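Local coordinates for protein methylase yhhF (PDB 2FPO) that methylates N2 of guanine 966 in the 16S rRNA of the assembled 30S particle, using S-adenosyl-L-methionine as methyl donor, at residues A[24-29]-A[98-103]; A[173-178]-A[185-190]. All blocks are in the same frame, centred on the assembly; numbering follows the deposited sequence. Where two conformers were deposited one is given.

Contact 1 (A[24-29]-A[98-103]); sequences RKLPVP and ATLKAG
Thr-99 and Arg-24 meet through a water: it donates a hydrogen bond to Thr-99 O at 2.9 Å and accepts a longer one from Arg-24 NH1 at 3.2 Å. The water lies at the edge of the guanidinium, in its plane, and links a carbonyl near the helix end to the charged group without any direct hydrogen bond between the segments. Leu-100 CD2 lies against one face of the guanidinium, toward its rim, 3.9 Å from NH2, while Thr-99 CG2 approaches NH2 at the edge, 3.7 Å away. Bends at chi2 (-78°) and chi3 (-58°) fold the arginine chain into this position.

The general case illustrated here is a short strand, 25-27, laid beside the C-terminal end of a helix, 87-99, in a Rossmann-like methyltransferase. A Schellman motif ends that helix: Lys-101 takes positive phi, and its N bonds back to Ala-98 O. Beneath the arginine, the CD1 methyls of Leu-26 and Leu-100 meet end on at 3.6 Å, and both leucines also touch Leu-70 of helix 67-74. The other branch of Leu-26, CD2, lies alongside Thr-99 CG2 at 4.0 Å. One residue further along the strand, Pro-27 O accepts a hydrogen bond from Asn-96 ND2 of the same helix.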
loop_
_atom_site.group_PDB
_atom_site.type_symbol
_atom_site.label_atom_id
_atom_site.label_comp_id
_atom_site.label_asym_id
_atom_site.label_seq_id
_atom_site.Cartn_x
_atom_site.Cartn_y
_atom_site.Cartn_z
ATOM N N ARG A 24 1.374 -6.876 -18.219
ATOM C CA ARG A 24 1.161 -8.269 -17.792
ATOM C C ARG A 24 -0.172 -8.358 -17.050
ATOM O O ARG A 24 -0.470 -7.503 -16.227
ATOM C CB ARG A 24 2.320 -8.802 -16.908
ATOM C CG ARG A 24 3.678 -8.992 -17.654
ATOM C CD ARG A 24 3.717 -10.263 -18.504
ATOM N NE ARG A 24 3.476 -11.443 -17.696
ATOM C CZ ARG A 24 4.432 -12.107 -17.048
ATOM N NH1 ARG A 24 5.701 -11.706 -17.146
ATOM N NH2 ARG A 24 4.127 -13.185 -16.325
ATOM N N LYS A 25 -0.951 -9.397 -17.351
ATOM C CA LYS A 25 -2.291 -9.617 -16.790
ATOM C C LYS A 25 -2.255 -10.787 -15.782
ATOM O O LYS A 25 -1.653 -11.825 -16.093
ATOM C CB LYS A 25 -3.267 -9.939 -17.934
ATOM C CG LYS A 25 -2.993 -9.173 -19.235
ATOM C CD LYS A 25 -4.070 -9.401 -20.290
ATOM C CE LYS A 25 -3.754 -8.654 -21.582
ATOM N NZ LYS A 25 -3.737 -7.166 -21.393
ATOM N N LEU A 26 -2.910 -10.626 -14.622
ATOM C CA LEU A 26 -2.902 -11.621 -13.519
ATOM C C LEU A 26 -4.298 -11.904 -12.935
ATOM O O LEU A 26 -5.092 -10.986 -12.779
ATOM C CB LEU A 26 -1.972 -11.159 -12.374
ATOM C CG LEU A 26 -0.470 -10.961 -12.619
ATOM C CD1 LEU A 26 0.122 -10.232 -11.451
ATOM C CD2 LEU A 26 0.297 -12.259 -12.867
ATOM N N PRO A 27 -4.597 -13.181 -12.595
ATOM C CA PRO A 27 -5.921 -13.549 -12.062
ATOM C C PRO A 27 -6.096 -13.179 -10.584
ATOM O O PRO A 27 -5.210 -13.448 -9.780
ATOM C CB PRO A 27 -5.934 -15.064 -12.212
ATOM C CG PRO A 27 -4.518 -15.433 -11.985
ATOM C CD PRO A 27 -3.720 -14.360 -12.694
ATOM N N VAL A 28 -7.216 -12.545 -10.241
ATOM C CA VAL A 28 -7.533 -12.237 -8.845
ATOM C C VAL A 28 -8.926 -12.720 -8.524
ATOM O O VAL A 28 -9.905 -12.147 -8.997
ATOM C CB VAL A 28 -7.342 -10.740 -8.450
ATOM C CG1 VAL A 28 -5.886 -10.365 -8.546
ATOM C CG2 VAL A 28 -8.232 -9.806 -9.294
ATOM N N PRO A 29 -9.017 -13.740 -7.657
ATOM C CA PRO A 29 -10.123 -14.689 -7.627
ATOM C C PRO A 29 -11.490 -14.069 -7.313
ATOM O O PRO A 29 -11.599 -12.861 -7.071
ATOM C CB PRO A 29 -9.701 -15.672 -6.522
ATOM C CG PRO A 29 -8.812 -14.859 -5.612
ATOM C CD PRO A 29 -8.053 -13.978 -6.560
ATOM N N ALA A 98 4.726 -15.781 -7.721
ATOM C CA ALA A 98 5.494 -16.897 -8.277
ATOM C C ALA A 98 5.516 -16.836 -9.822
ATOM O O ALA A 98 6.572 -16.999 -10.440
ATOM C CB ALA A 98 4.950 -18.231 -7.747
ATOM N N THR A 99 4.371 -16.549 -10.433
ATOM C CA THR A 99 4.265 -16.288 -11.881
ATOM C C THR A 99 5.248 -15.218 -12.396
ATOM O O THR A 99 5.923 -15.406 -13.412
ATOM C CB THR A 99 2.837 -15.846 -12.233
ATOM O OG1 THR A 99 1.950 -16.950 -12.030
ATOM C CG2 THR A 99 2.741 -15.368 -13.667
ATOM N N LEU A 100 5.318 -14.107 -11.674
ATOM C CA LEU A 100 6.150 -12.975 -12.012
ATOM C C LEU A 100 7.606 -13.189 -11.623
ATOM O O LEU A 100 8.463 -12.365 -11.980
ATOM C CB LEU A 100 5.602 -11.716 -11.313
ATOM C CG LEU A 100 4.193 -11.267 -11.694
ATOM C CD1 LEU A 100 3.687 -10.135 -10.743
ATOM C CD2 LEU A 100 4.143 -10.839 -13.191
ATOM N N LYS A 101 7.873 -14.287 -10.893
ATOM C CA LYS A 101 9.219 -14.627 -10.415
ATOM C C LYS A 101 9.717 -13.533 -9.482
ATOM O O LYS A 101 10.914 -13.207 -9.473
ATOM C CB LYS A 101 10.226 -14.796 -11.585
ATOM C CG LYS A 101 10.349 -16.189 -12.181
ATOM C CD LYS A 101 11.050 -16.093 -13.544
ATOM C CE LYS A 101 11.605 -17.417 -14.028
ATOM N NZ LYS A 101 10.581 -18.501 -14.048
ATOM N N ALA A 102 8.807 -12.974 -8.684
ATOM C CA ALA A 102 9.162 -11.879 -7.809
ATOM C C ALA A 102 9.512 -12.450 -6.436
ATOM O O ALA A 102 8.615 -12.729 -5.612
ATOM C CB ALA A 102 8.026 -10.884 -7.727
ATOM N N GLY A 103 10.816 -12.620 -6.211
ATOM C CA GLY A 103 11.349 -13.143 -4.956
ATOM C C GLY A 103 11.498 -12.100 -3.858
ATOM O O GLY A 103 11.584 -12.452 -2.684
HETATM O O HOH W 1 7.091 -14.262 -15.852
#

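Contact 2 (A[173-178]-A[185-190])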
loop_
_atom_site.group_PDB
_atom_site.type_symbol
_atom_site.label_atom_id
_atom_site.label_comp_id
_atom_site.label_asym_id
_atom_site.label_seq_id
_atom_site.Cartn_x
_atom_site.Cartn_y
_atom_site.Cartn_z
ATOM N N TRP A 173 3.283 14.169 10.552
ATOM C CA TRP A 173 2.815 13.839 9.187
ATOM C C TRP A 173 2.226 15.077 8.528
ATOM O O TRP A 173 1.369 15.764 9.108
ATOM C CB TRP A 173 1.700 12.797 9.223
ATOM C CG TRP A 173 2.077 11.410 9.591
ATOM C CD1 TRP A 173 3.011 11.012 10.513
ATOM C CD2 TRP A 173 1.471 10.213 9.090
ATOM N NE1 TRP A 173 3.036 9.630 10.594
ATOM C CE2 TRP A 173 2.098 9.119 9.739
ATOM C CE3 TRP A 173 0.438 9.954 8.167
ATOM C CZ2 TRP A 173 1.739 7.794 9.481
ATOM C CZ3 TRP A 173 0.100 8.610 7.898
ATOM C CH2 TRP A 173 0.744 7.563 8.565
ATOM N N SER A 174 2.646 15.356 7.305
ATOM C CA SER A 174 2.019 16.443 6.563
ATOM C C SER A 174 1.427 15.927 5.259
ATOM O O SER A 174 1.987 15.016 4.623
ATOM C CB SER A 174 3.023 17.567 6.294
ATOM O OG SER A 174 4.066 17.069 5.470
ATOM N N LEU A 175 0.279 16.485 4.883
ATOM C CA LEU A 175 -0.340 16.193 3.594
ATOM C C LEU A 175 0.609 16.593 2.455
ATOM O O LEU A 175 1.024 17.736 2.362
ATOM C CB LEU A 175 -1.702 16.873 3.459
ATOM C CG LEU A 175 -2.580 16.478 2.258
ATOM C CD1 LEU A 175 -2.856 14.945 2.193
ATOM C CD2 LEU A 175 -3.885 17.226 2.324
ATOM N N HIS A 176 0.980 15.615 1.628
ATOM C CA HIS A 176 2.012 15.807 0.599
ATOM C C HIS A 176 1.432 15.924 -0.813
ATOM O O HIS A 176 1.853 16.791 -1.576
ATOM C CB HIS A 176 3.059 14.678 0.663
ATOM C CG HIS A 176 4.319 14.988 -0.083
ATOM N ND1 HIS A 176 5.126 16.059 0.239
ATOM C CD2 HIS A 176 4.901 14.382 -1.146
ATOM C CE1 HIS A 176 6.151 16.102 -0.596
ATOM N NE2 HIS A 176 6.043 15.090 -1.442
ATOM N N ARG A 177 0.513 15.011 -1.160
ATOM C CA ARG A 177 -0.279 15.067 -2.413
ATOM C C ARG A 177 -1.729 14.743 -2.094
ATOM O O ARG A 177 -2.010 14.022 -1.144
ATOM C CB ARG A 177 0.205 14.044 -3.459
ATOM C CG ARG A 177 1.679 14.154 -3.883
ATOM C CD ARG A 177 1.952 15.427 -4.697
ATOM N NE ARG A 177 3.363 15.523 -5.073
ATOM C CZ ARG A 177 4.268 16.298 -4.472
ATOM N NH1 ARG A 177 3.919 17.056 -3.439
ATOM N NH2 ARG A 177 5.534 16.324 -4.910
ATOM N N GLU A 178 -2.643 15.256 -2.905
ATOM C CA GLU A 178 -4.069 14.945 -2.781
ATOM C C GLU A 178 -4.820 15.013 -4.119
ATOM O O GLU A 178 -4.630 15.932 -4.884
ATOM C CB GLU A 178 -4.748 15.866 -1.762
ATOM C CG GLU A 178 -6.203 15.451 -1.478
ATOM C CD GLU A 178 -6.938 16.412 -0.569
ATOM O OE1 GLU A 178 -7.160 17.563 -0.981
ATOM O OE2 GLU A 178 -7.318 16.010 0.554
ATOM N N ALA A 185 -11.200 10.547 -1.693
ATOM C CA ALA A 185 -10.001 11.359 -1.559
ATOM C C ALA A 185 -8.782 10.455 -1.510
ATOM O O ALA A 185 -8.689 9.554 -0.680
ATOM C CB ALA A 185 -10.082 12.255 -0.335
ATOM N N TYR A 186 -7.863 10.689 -2.442
ATOM C CA TYR A 186 -6.622 9.921 -2.542
ATOM C C TYR A 186 -5.509 10.824 -2.050
ATOM O O TYR A 186 -5.295 11.889 -2.603
ATOM C CB TYR A 186 -6.384 9.512 -3.991
ATOM C CG TYR A 186 -7.553 8.764 -4.597
ATOM C CD1 TYR A 186 -7.647 7.371 -4.478
ATOM C CD2 TYR A 186 -8.562 9.441 -5.286
ATOM C CE1 TYR A 186 -8.705 6.689 -5.015
ATOM C CE2 TYR A 186 -9.629 8.752 -5.837
ATOM C CZ TYR A 186 -9.680 7.373 -5.702
ATOM O OH TYR A 186 -10.735 6.673 -6.212
ATOM N N ARG A 187 -4.818 10.416 -0.993
ATOM C CA ARG A 187 -3.837 11.297 -0.349
ATOM C C ARG A 187 -2.480 10.606 -0.134
ATOM O O ARG A 187 -2.405 9.395 0.031
ATOM C CB ARG A 187 -4.375 11.801 0.989
ATOM C CG ARG A 187 -5.643 12.630 0.870
ATOM C CD ARG A 187 -6.176 13.032 2.242
ATOM N NE ARG A 187 -7.331 13.908 2.090
ATOM C CZ ARG A 187 -8.573 13.579 2.416
ATOM N NH1 ARG A 187 -8.838 12.393 2.924
ATOM N NH2 ARG A 187 -9.547 14.447 2.244
ATOM N N LEU A 188 -1.428 11.407 -0.120
ATOM C CA LEU A 188 -0.091 10.957 0.205
ATOM C C LEU A 188 0.466 11.876 1.278
ATOM O O LEU A 188 0.475 13.097 1.107
ATOM C CB LEU A 188 0.784 10.944 -1.049
ATOM C CG LEU A 188 2.134 10.222 -0.990
ATOM C CD1 LEU A 188 1.981 8.715 -0.749
ATOM C CD2 LEU A 188 2.877 10.498 -2.283
ATOM N N TYR A 189 0.831 11.281 2.417
ATOM C CA TYR A 189 1.397 11.996 3.537
ATOM C C TYR A 189 2.884 11.764 3.553
ATOM O O TYR A 189 3.350 10.687 3.196
ATOM C CB TYR A 189 0.801 11.546 4.879
ATOM C CG TYR A 189 -0.634 11.973 5.049
ATOM C CD1 TYR A 189 -0.960 13.159 5.700
ATOM C CD2 TYR A 189 -1.672 11.180 4.545
ATOM C CE1 TYR A 189 -2.287 13.553 5.853
ATOM C CE2 TYR A 189 -2.997 11.560 4.683
ATOM C CZ TYR A 189 -3.299 12.748 5.320
ATOM O OH TYR A 189 -4.618 13.090 5.434
ATOM N N GLN A 190 3.624 12.795 3.945
ATOM C CA GLN A 190 5.045 12.655 4.196
ATOM C C GLN A 190 5.338 12.806 5.690
ATOM O O GLN A 190 4.891 13.766 6.350
ATOM C CB GLN A 190 5.858 13.672 3.399
ATOM C CG GLN A 190 7.348 13.396 3.483
ATOM C CD GLN A 190 8.134 14.030 2.363
ATOM O OE1 GLN A 190 8.723 13.336 1.543
ATOM N NE2 GLN A 190 8.151 15.355 2.323
#
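Leu-188 O receives two backbone N-H groups, from His-176 (2.6 Å) and Arg-177 (3.0 Å), the signature of a classic beta bulge in this antiparallel hairpin of strands 173-181 and 184-191. On one side of the bulge Ser-174 and Gln-190 form a hydrogen-bonded pair; on the other, Leu-188 N returns a bond to Arg-177 O. The register shifts by one residue between them.

Among the charged groups, Glu-178 and Arg-187 run side by side and point the same way. OE2 offers its anti lone pair to Arg-187 NE at 2.6 Å, close to the guanidinium plane, and takes a weak second bond from NH2. Carboxylate and guanidinium planes are turned 53° apart, so this is not a flat two-oxygen pairing.

Apolar and aromatic contacts share that face of the sheet. Leu-175 CD1 sits over the Tyr-189 ring in a CH-pi contact, 4.0 Å from the centroid, and also touches Arg-187 CB and CD. The Trp-173 and Tyr-189 rings meet obliquely, planes 49° apart, with Trp-173 CE3 3.7 Å from Tyr-189 CB; Trp-173 NE1 is hydrogen-bonded to Glu-145 OE1.

On the other face, the His-176 ring has Gln-190 CD over one side and Arg-177 NH1 over the centre of the opposite side. A bend at chi2 (-69°) curls Arg-177 back, and NH1 makes a 2.8 Å hydrogen bond to His-176 O from above the carbonyl plane.

With an alanine in place of Arg-187, the Glu-178 carboxylate would probably be left without its charged mate, and Leu-175 CD1 would lose the CD methylene beside it, keeping CB alone. Backbone bonds thus set the bulged register, while the ion pair and the Leu-175 CH-pi contact tie the outermost strand to its neighbour through side chains.

How the contacts relate
Contact 1 and contact 2 lie far apart across the molecule, with their centres 29 Å apart and their nearest atoms about 17 Å apart, so neither touches the other. Both segments of contact 1 precede those of contact 2 in the chain. Together they contrast two ways of adding strands to a Rossmann-like methyltransferase core. In contact 2 a hairpin extends the mixed central sheet, strand 184-191 running antiparallel to 154-161 and 173-181 forming the outer edge. In contact 1 a strand of a separate small sheet rests on a helix. Contact 1 is probably the nearer to the cofactor pocket, since Val-28 touches Ser-65 in the glycine-rich loop after strand 57-60, which binds S-adenosylmethionine in this superfamily.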